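Long-range contact in tudor and KH domain-containing protein homolog (PDB 5VQH), which takes part in primary piRNA biogenesis in the silkworm germline, its Tudor domain binding the symmetrically methylated Piwi proteins Siwi and Ago3: residues L70-V82 with R88-N100. Sequence-based numbering, arbitrary orientation.
Sequences LRHVSVGQVVAAV and RWYRARVHDIRPN. With 2MR (n3, n4-dimethylarginine), chain C.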
ATOM      1  N   LEU A  70     -17.994  10.242 -13.111  1.00 46.10           N
ATOM      2  CA  LEU A  70     -16.841  11.085 -13.448  1.00 46.47           C
ATOM      3  C   LEU A  70     -16.961  11.525 -14.892  1.00 47.92           C
ATOM      4  O   LEU A  70     -16.934  10.666 -15.795  1.00 49.16           O
ATOM      5  CB  LEU A  70     -15.532  10.312 -13.320  1.00 44.45           C
ATOM      6  CG  LEU A  70     -14.853  10.239 -11.967  1.00 44.84           C
ATOM      7  CD1 LEU A  70     -13.579   9.444 -12.148  1.00 46.88           C
ATOM      8  CD2 LEU A  70     -14.555  11.598 -11.386  1.00 43.23           C
ATOM      9  N   ARG A  71     -17.107  12.827 -15.133  1.00 47.14           N
ATOM     10  CA  ARG A  71     -17.084  13.301 -16.510  1.00 52.79           C
ATOM     11  C   ARG A  71     -15.648  13.608 -16.933  1.00 49.19           C
ATOM     12  O   ARG A  71     -15.329  13.536 -18.117  1.00 43.06           O
ATOM     13  CB  ARG A  71     -17.965  14.528 -16.700  1.00 64.18           C
ATOM     14  CG  ARG A  71     -19.447  14.333 -16.388  1.00 70.87           C
ATOM     15  CD  ARG A  71     -20.051  15.643 -15.891  1.00 81.75           C
ATOM     16  NE  ARG A  71     -19.226  16.248 -14.830  1.00 86.35           N
ATOM     17  CZ  ARG A  71     -19.543  17.351 -14.157  1.00 91.49           C
ATOM     18  NH1 ARG A  71     -20.688  17.989 -14.401  1.00 94.77           N
ATOM     19  NH2 ARG A  71     -18.711  17.810 -13.224  1.00 91.77           N
ATOM     20  N   HIS A  72     -14.804  13.971 -15.962  1.00 46.37           N
ATOM     21  CA  HIS A  72     -13.383  14.125 -16.178  1.00 47.09           C
ATOM     22  C   HIS A  72     -12.571  13.442 -15.078  1.00 43.42           C
ATOM     23  O   HIS A  72     -12.939  13.478 -13.912  1.00 45.08           O
ATOM     24  CB  HIS A  72     -13.009  15.601 -16.213  1.00 50.63           C
ATOM     25  CG  HIS A  72     -11.570  15.836 -16.555  1.00 60.17           C
ATOM     26  ND1 HIS A  72     -10.674  16.388 -15.663  1.00 63.66           N
ATOM     27  CD2 HIS A  72     -10.860  15.548 -17.674  1.00 58.61           C
ATOM     28  CE1 HIS A  72      -9.481  16.451 -16.228  1.00 63.63           C
ATOM     29  NE2 HIS A  72      -9.567  15.944 -17.447  1.00 61.99           N
ATOM     30  N   VAL A  73     -11.442  12.860 -15.457  1.00 35.88           N
ATOM     31  CA  VAL A  73     -10.541  12.251 -14.518  1.00 31.97           C
ATOM     32  C   VAL A  73      -9.107  12.697 -14.770  1.00 33.49           C
ATOM     33  O   VAL A  73      -8.674  12.796 -15.906  1.00 32.87           O
ATOM     34  CB  VAL A  73     -10.649  10.729 -14.544  1.00 34.41           C
ATOM     35  CG1 VAL A  73     -10.307  10.140 -15.890  1.00 36.38           C
ATOM     36  CG2 VAL A  73      -9.771  10.113 -13.476  1.00 35.65           C
ATOM     37  N   SER A  74      -8.392  12.984 -13.682  1.00 33.89           N
ATOM     38  CA  SER A  74      -7.049  13.549 -13.721  1.00 37.75           C
ATOM     39  C   SER A  74      -6.060  12.678 -12.945  1.00 34.67           C
ATOM     40  O   SER A  74      -6.416  11.998 -12.012  1.00 34.90           O
ATOM     41  CB  SER A  74      -7.038  14.960 -13.128  1.00 40.58           C
ATOM     42  OG  SER A  74      -8.320  15.544 -13.243  1.00 46.72           O
ATOM     43  N   VAL A  75      -4.812  12.698 -13.361  1.00 32.97           N
ATOM     44  CA  VAL A  75      -3.803  11.993 -12.649  1.00 32.97           C
ATOM     45  C   VAL A  75      -3.693  12.686 -11.314  1.00 31.31           C
ATOM     46  O   VAL A  75      -3.780  13.904 -11.228  1.00 30.19           O
ATOM     47  CB  VAL A  75      -2.488  11.994 -13.442  1.00 36.31           C
ATOM     48  CG1 VAL A  75      -1.271  11.919 -12.556  1.00 36.39           C
ATOM     49  CG2 VAL A  75      -2.488  10.818 -14.387  1.00 39.10           C
ATOM     50  N   GLY A  76      -3.535  11.888 -10.265  1.00 29.97           N
ATOM     51  CA  GLY A  76      -3.402  12.408  -8.923  1.00 28.86           C
ATOM     52  C   GLY A  76      -4.735  12.570  -8.253  1.00 28.16           C
ATOM     53  O   GLY A  76      -4.785  12.928  -7.096  1.00 28.91           O
ATOM     54  N   GLN A  77      -5.823  12.301  -8.972  1.00 30.17           N
ATOM     55  CA  GLN A  77      -7.171  12.464  -8.424  1.00 29.38           C
ATOM     56  C   GLN A  77      -7.534  11.293  -7.543  1.00 29.66           C
ATOM     57  O   GLN A  77      -7.295  10.159  -7.904  1.00 25.72           O
ATOM     58  CB  GLN A  77      -8.178  12.530  -9.539  1.00 30.36           C
ATOM     59  CG  GLN A  77      -9.604  12.860  -9.110  1.00 34.79           C
ATOM     60  CD  GLN A  77     -10.546  13.079 -10.306  1.00 37.45           C
ATOM     61  OE1 GLN A  77     -10.102  13.314 -11.409  1.00 41.19           O
ATOM     62  NE2 GLN A  77     -11.852  13.001 -10.076  1.00 42.11           N
ATOM     63  N   VAL A  78      -8.164  11.580  -6.407  1.00 30.98           N
ATOM     64  CA  VAL A  78      -8.709  10.533  -5.530  1.00 29.77           C
ATOM     65  C   VAL A  78     -10.162  10.200  -5.893  1.00 30.45           C
ATOM     66  O   VAL A  78     -11.010  11.094  -5.951  1.00 32.25           O
ATOM     67  CB  VAL A  78      -8.625  10.941  -4.057  1.00 28.13           C
ATOM     68  CG1 VAL A  78      -9.186   9.861  -3.164  1.00 26.70           C
ATOM     69  CG2 VAL A  78      -7.191  11.306  -3.681  1.00 28.92           C
ATOM     70  N   VAL A  79     -10.428   8.907  -6.087  1.00 28.80           N
ATOM     71  CA  VAL A  79     -11.687   8.404  -6.625  1.00 30.70           C
ATOM     72  C   VAL A  79     -12.207   7.133  -5.905  1.00 30.83           C
ATOM     73  O   VAL A  79     -11.546   6.568  -5.017  1.00 35.07           O
ATOM     74  CB  VAL A  79     -11.490   8.046  -8.107  1.00 33.29           C
ATOM     75  CG1 VAL A  79     -11.205   9.304  -8.940  1.00 33.30           C
ATOM     76  CG2 VAL A  79     -10.351   7.021  -8.262  1.00 34.74           C
ATOM     77  N   ALA A  80     -13.386   6.679  -6.282  1.00 27.65           N
ATOM     78  CA  ALA A  80     -13.886   5.418  -5.801  1.00 28.67           C
ATOM     79  C   ALA A  80     -13.575   4.400  -6.871  1.00 32.69           C
ATOM     80  O   ALA A  80     -13.798   4.698  -8.046  1.00 36.94           O
ATOM     81  CB  ALA A  80     -15.376   5.509  -5.560  1.00 26.67           C
ATOM     82  N   ALA A  81     -13.069   3.218  -6.491  1.00 31.57           N
ATOM     83  CA  ALA A  81     -12.697   2.188  -7.471  1.00 32.42           C
ATOM     84  C   ALA A  81     -12.908   0.774  -6.960  1.00 33.17           C
ATOM     85  O   ALA A  81     -12.564   0.452  -5.840  1.00 33.93           O
ATOM     86  CB  ALA A  81     -11.238   2.338  -7.887  1.00 32.05           C
ATOM     87  N   VAL A  82     -13.426  -0.082  -7.816  1.00 31.87           N
ATOM     88  CA  VAL A  82     -13.582  -1.457  -7.466  1.00 34.78           C
ATOM     89  C   VAL A  82     -12.207  -2.086  -7.497  1.00 31.64           C
ATOM     90  O   VAL A  82     -11.365  -1.665  -8.233  1.00 29.82           O
ATOM     91  CB  VAL A  82     -14.526  -2.166  -8.454  1.00 39.14           C
ATOM     92  CG1 VAL A  82     -14.444  -3.680  -8.295  1.00 38.26           C
ATOM     93  CG2 VAL A  82     -15.961  -1.633  -8.291  1.00 37.06           C
ATOM     94  N   ARG A  88     -15.233  -5.172  -4.308  1.00 41.07           N
ATOM     95  CA  ARG A  88     -15.614  -4.114  -3.350  1.00 40.94           C
ATOM     96  C   ARG A  88     -14.992  -2.740  -3.707  1.00 39.91           C
ATOM     97  O   ARG A  88     -14.036  -2.653  -4.501  1.00 37.60           O
ATOM     98  CB  ARG A  88     -15.211  -4.525  -1.923  1.00 45.80           C
ATOM     99  CG  ARG A  88     -15.791  -5.855  -1.443  1.00 49.61           C
ATOM    100  CD  ARG A  88     -15.421  -6.125   0.001  1.00 54.75           C
ATOM    101  NE  ARG A  88     -15.831  -7.453   0.488  1.00 62.51           N
ATOM    102  CZ  ARG A  88     -15.057  -8.546   0.513  1.00 64.92           C
ATOM    103  NH1 ARG A  88     -13.810  -8.532   0.044  1.00 64.66           N
ATOM    104  NH2 ARG A  88     -15.535  -9.684   1.008  1.00 63.66           N
ATOM    105  N   TRP A  89     -15.537  -1.675  -3.124  1.00 36.56           N
ATOM    106  CA  TRP A  89     -15.144  -0.309  -3.472  1.00 34.25           C
ATOM    107  C   TRP A  89     -14.125   0.257  -2.500  1.00 35.87           C
ATOM    108  O   TRP A  89     -14.243   0.110  -1.270  1.00 35.53           O
ATOM    109  CB  TRP A  89     -16.378   0.618  -3.548  1.00 36.13           C
ATOM    110  CG  TRP A  89     -17.231   0.333  -4.767  1.00 35.75           C
ATOM    111  CD1 TRP A  89     -18.188  -0.628  -4.893  1.00 38.25           C
ATOM    112  CD2 TRP A  89     -17.150   0.971  -6.038  1.00 35.43           C
ATOM    113  NE1 TRP A  89     -18.727  -0.617  -6.156  1.00 36.70           N
ATOM    114  CE2 TRP A  89     -18.105   0.358  -6.880  1.00 35.52           C
ATOM    115  CE3 TRP A  89     -16.374   2.007  -6.550  1.00 33.87           C
ATOM    116  CZ2 TRP A  89     -18.288   0.738  -8.186  1.00 31.82           C
ATOM    117  CZ3 TRP A  89     -16.568   2.378  -7.833  1.00 33.29           C
ATOM    118  CH2 TRP A  89     -17.522   1.745  -8.643  1.00 31.23           C
ATOM    119  N   TYR A  90     -13.137   0.950  -3.068  1.00 33.67           N
ATOM    120  CA  TYR A  90     -11.981   1.437  -2.325  1.00 29.64           C
ATOM    121  C   TYR A  90     -11.610   2.858  -2.774  1.00 29.05           C
ATOM    122  O   TYR A  90     -12.015   3.353  -3.836  1.00 30.06           O
ATOM    123  CB  TYR A  90     -10.809   0.460  -2.503  1.00 28.48           C
ATOM    124  CG  TYR A  90     -11.101  -0.913  -1.954  1.00 29.83           C
ATOM    125  CD1 TYR A  90     -10.953  -1.173  -0.613  1.00 32.01           C
ATOM    126  CD2 TYR A  90     -11.554  -1.951  -2.767  1.00 30.09           C
ATOM    127  CE1 TYR A  90     -11.235  -2.420  -0.082  1.00 31.27           C
ATOM    128  CE2 TYR A  90     -11.850  -3.207  -2.244  1.00 29.02           C
ATOM    129  CZ  TYR A  90     -11.675  -3.435  -0.886  1.00 30.19           C
ATOM    130  OH  TYR A  90     -11.940  -4.655  -0.271  1.00 28.60           O
ATOM    131  N   ARG A  91     -10.857   3.524  -1.931  1.00 27.29           N
ATOM    132  CA  ARG A  91     -10.347   4.814  -2.235  1.00 27.05           C
ATOM    133  C   ARG A  91      -9.030   4.564  -2.918  1.00 28.63           C
ATOM    134  O   ARG A  91      -8.170   3.842  -2.375  1.00 31.34           O
ATOM    135  CB  ARG A  91     -10.127   5.628  -0.966  1.00 26.54           C
ATOM    136  CG  ARG A  91     -11.363   5.775  -0.118  1.00 27.64           C
ATOM    137  CD  ARG A  91     -11.187   6.688   1.105  1.00 28.59           C
ATOM    138  NE  ARG A  91     -10.185   6.288   2.093  1.00 27.14           N
ATOM    139  CZ  ARG A  91      -9.875   7.008   3.178  1.00 26.41           C
ATOM    140  NH1 ARG A  91     -10.484   8.176   3.426  1.00 26.90           N
ATOM    141  NH2 ARG A  91      -8.941   6.589   4.013  1.00 24.06           N
ATOM    142  N   ALA A  92      -8.864   5.167  -4.096  1.00 27.50           N
ATOM    143  CA  ALA A  92      -7.642   5.018  -4.861  1.00 26.93           C
ATOM    144  C   ALA A  92      -7.243   6.352  -5.472  1.00 29.83           C
ATOM    145  O   ALA A  92      -8.080   7.234  -5.655  1.00 28.79           O
ATOM    146  CB  ALA A  92      -7.870   4.014  -5.944  1.00 25.96           C
ATOM    147  N   ARG A  93      -5.965   6.487  -5.803  1.00 29.88           N
ATOM    148  CA  ARG A  93      -5.446   7.674  -6.472  1.00 28.09           C
ATOM    149  C   ARG A  93      -5.040   7.263  -7.894  1.00 28.16           C
ATOM    150  O   ARG A  93      -4.343   6.287  -8.070  1.00 27.21           O
ATOM    151  CB  ARG A  93      -4.243   8.220  -5.703  1.00 28.05           C
ATOM    152  CG  ARG A  93      -3.708   9.545  -6.209  1.00 29.63           C
ATOM    153  CD  ARG A  93      -2.403   9.950  -5.527  1.00 31.07           C
ATOM    154  NE  ARG A  93      -2.563  10.288  -4.095  1.00 35.56           N
ATOM    155  CZ  ARG A  93      -3.214  11.358  -3.600  1.00 34.56           C
ATOM    156  NH1 ARG A  93      -3.830  12.256  -4.374  1.00 32.04           N
ATOM    157  NH2 ARG A  93      -3.267  11.519  -2.293  1.00 36.85           N
ATOM    158  N   VAL A  94      -5.476   8.012  -8.897  1.00 26.72           N
ATOM    159  CA  VAL A  94      -5.128   7.731 -10.262  1.00 26.89           C
ATOM    160  C   VAL A  94      -3.654   8.036 -10.426  1.00 28.30           C
ATOM    161  O   VAL A  94      -3.245   9.188 -10.239  1.00 30.51           O
ATOM    162  CB  VAL A  94      -5.987   8.591 -11.216  1.00 29.26           C
ATOM    163  CG1 VAL A  94      -5.560   8.375 -12.653  1.00 29.25           C
ATOM    164  CG2 VAL A  94      -7.478   8.214 -11.071  1.00 27.56           C
ATOM    165  N   HIS A  95      -2.839   7.029 -10.733  1.00 27.16           N
ATOM    166  CA  HIS A  95      -1.409   7.256 -10.877  1.00 30.38           C
ATOM    167  C   HIS A  95      -1.027   7.548 -12.316  1.00 31.93           C
ATOM    168  O   HIS A  95      -0.136   8.352 -12.580  1.00 31.54           O
ATOM    169  CB  HIS A  95      -0.605   6.071 -10.360  1.00 36.79           C
ATOM    170  CG  HIS A  95       0.853   6.132 -10.711  1.00 43.44           C
ATOM    171  ND1 HIS A  95       1.398   5.445 -11.786  1.00 50.06           N
ATOM    172  CD2 HIS A  95       1.878   6.820 -10.149  1.00 46.73           C
ATOM    173  CE1 HIS A  95       2.693   5.702 -11.863  1.00 50.95           C
ATOM    174  NE2 HIS A  95       3.012   6.523 -10.873  1.00 50.09           N
ATOM    175  N   ASP A  96      -1.705   6.899 -13.252  1.00 33.43           N
ATOM    176  CA  ASP A  96      -1.485   7.177 -14.650  1.00 37.10           C
ATOM    177  C   ASP A  96      -2.692   6.746 -15.479  1.00 34.90           C
ATOM    178  O   ASP A  96      -3.536   6.008 -15.001  1.00 35.58           O
ATOM    179  CB  ASP A  96      -0.241   6.420 -15.099  1.00 42.81           C
ATOM    180  CG  ASP A  96       0.277   6.901 -16.408  1.00 49.61           C
ATOM    181  OD1 ASP A  96      -0.210   7.974 -16.874  1.00 52.24           O
ATOM    182  OD2 ASP A  96       1.153   6.194 -16.965  1.00 55.44           O
ATOM    183  N   ILE A  97      -2.772   7.229 -16.707  1.00 32.80           N
ATOM    184  CA  ILE A  97      -3.799   6.809 -17.641  1.00 34.02           C
ATOM    185  C   ILE A  97      -3.130   6.321 -18.915  1.00 36.37           C
ATOM    186  O   ILE A  97      -2.265   7.000 -19.458  1.00 34.22           O
ATOM    187  CB  ILE A  97      -4.731   7.963 -17.973  1.00 35.63           C
ATOM    188  CG1 ILE A  97      -5.461   8.386 -16.718  1.00 39.37           C
ATOM    189  CG2 ILE A  97      -5.777   7.556 -19.013  1.00 37.01           C
ATOM    190  CD1 ILE A  97      -6.199   9.701 -16.890  1.00 44.87           C
ATOM    191  N   ARG A  98      -3.498   5.133 -19.381  1.00 37.64           N
ATOM    192  CA  ARG A  98      -2.917   4.646 -20.614  1.00 44.11           C
ATOM    193  C   ARG A  98      -4.013   4.240 -21.636  1.00 46.04           C
ATOM    194  O   ARG A  98      -5.122   3.813 -21.282  1.00 43.32           O
ATOM    195  CB  ARG A  98      -1.893   3.528 -20.319  1.00 48.67           C
ATOM    196  CG  ARG A  98      -2.510   2.170 -20.153  1.00 51.20           C
ATOM    197  CD  ARG A  98      -1.575   0.973 -20.364  1.00 61.02           C
ATOM    198  NE  ARG A  98      -2.413  -0.246 -20.219  1.00 67.83           N
ATOM    199  CZ  ARG A  98      -2.090  -1.399 -19.612  1.00 64.96           C
ATOM    200  NH1 ARG A  98      -0.882  -1.615 -19.069  1.00 59.35           N
ATOM    201  NH2 ARG A  98      -3.013  -2.362 -19.551  1.00 62.18           N
ATOM    202  N   PRO A  99      -3.712   4.393 -22.927  1.00 44.56           N
ATOM    203  CA  PRO A  99      -4.708   4.076 -23.945  1.00 43.17           C
ATOM    204  C   PRO A  99      -4.915   2.593 -24.074  1.00 39.42           C
ATOM    205  O   PRO A  99      -4.083   1.815 -23.630  1.00 40.79           O
ATOM    206  CB  PRO A  99      -4.041   4.561 -25.226  1.00 42.32           C
ATOM    207  CG  PRO A  99      -2.589   4.344 -24.957  1.00 42.40           C
ATOM    208  CD  PRO A  99      -2.401   4.703 -23.518  1.00 42.19           C
ATOM    209  N   ASN A 100      -6.038   2.226 -24.679  1.00 42.07           N
ATOM    210  CA  ASN A 100      -6.260   0.884 -25.217  1.00 42.20           C
ATOM    211  C   ASN A 100      -6.518   1.015 -26.731  1.00 41.75           C
ATOM    212  O   ASN A 100      -7.549   1.549 -27.147  1.00 40.54           O
ATOM    213  CB  ASN A 100      -7.442   0.180 -24.519  1.00 41.88           C
ATOM    214  CG  ASN A 100      -7.708  -1.231 -25.081  1.00 43.94           C
ATOM    215  OD1 ASN A 100      -7.246  -1.567 -26.160  1.00 44.57           O
ATOM    216  ND2 ASN A 100      -8.469  -2.046 -24.355  1.00 44.88           N
TER
HETATM  217  N   2MR C 501     -10.077  -9.309   1.542  1.00 78.06           N
HETATM  218  CA  2MR C 501     -10.238  -8.924   0.128  1.00 77.09           C
HETATM  219  CB  2MR C 501      -9.338  -7.730  -0.170  1.00 68.19           C
HETATM  220  CG  2MR C 501      -9.454  -6.615   0.868  1.00 60.15           C
HETATM  221  CD  2MR C 501      -9.015  -5.335   0.182  1.00 50.43           C
HETATM  222  NE  2MR C 501      -7.620  -5.441  -0.168  1.00 43.78           N
HETATM  223  CZ  2MR C 501      -7.063  -4.571  -0.981  1.00 42.11           C
HETATM  224  NH1 2MR C 501      -7.784  -3.673  -1.471  1.00 39.95           N
HETATM  225  CQ1 2MR C 501      -7.344  -2.628  -2.371  1.00 41.64           C
HETATM  226  NH2 2MR C 501      -5.768  -4.647  -1.288  1.00 44.60           N
HETATM  227  CQ2 2MR C 501      -4.875  -5.678  -0.779  1.00 41.09           C
HETATM  228  C   2MR C 501      -9.932 -10.010  -0.895  1.00 79.86           C
HETATM  229  O   2MR C 501      -9.770  -9.756  -2.104  1.00 72.29           O
HETATM  230  OXT 2MR C 501      -9.842 -11.198  -0.568  1.00 89.55           O
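V82 lays its CG2 methyl over one face of the W89 indole, 3.4 Å from the centroid of the six-membered ring, a CH-pi contact offset toward the rim. With CG anti to its carbonyl carbon (chi1 -72°), the W89 ring turns back over the hairpin, and its CE3 comes 3.8 Å from A80 CB. Between strands 78-82 and 89-98 the antiparallel ladder runs through two hydrogen-bonded pairs, V79 with A92 and A81 with Y90, and A81 CB meets A92 CB on the face that also carries the Y90 ring. Ahead of the strand, the type II turn S74-Q77 docks onto the same partner: G76 N gives a 2.7 Å hydrogen bond to V94 O, and V94 N returns one to Q77 O. V94 CG2 touches V73 CG2 at 3.8 Å and also V79 CG2. R93, bent at chi3 (-68°), brings NH1 to G76 O at 3.0 Å, the oxygen near the guanidinium plane, while V78 CG2 sits over the guanidinium face. A leucine in its place would probably leave G76 O without this side-chain donor and the turn less firmly tied to the strand. Farther out, S74 N donates a hydrogen bond to Q77 OE1 across the turn, and strand 108-113 flanks 89-98. At the ligand end, F83, Y113 and Y116 also line the dimethylarginine pocket, and D118 hydrogen-bonds the ligand. D86 forms a salt bridge with R88 NH1 and a hydrogen bond with Y90 OH. Strand 89-98 thus contributes one aromatic face, that of Y90 held by D86, with dimethylarginine NH1 3.8 Å above the ring plane, consistent with cation-pi recognition.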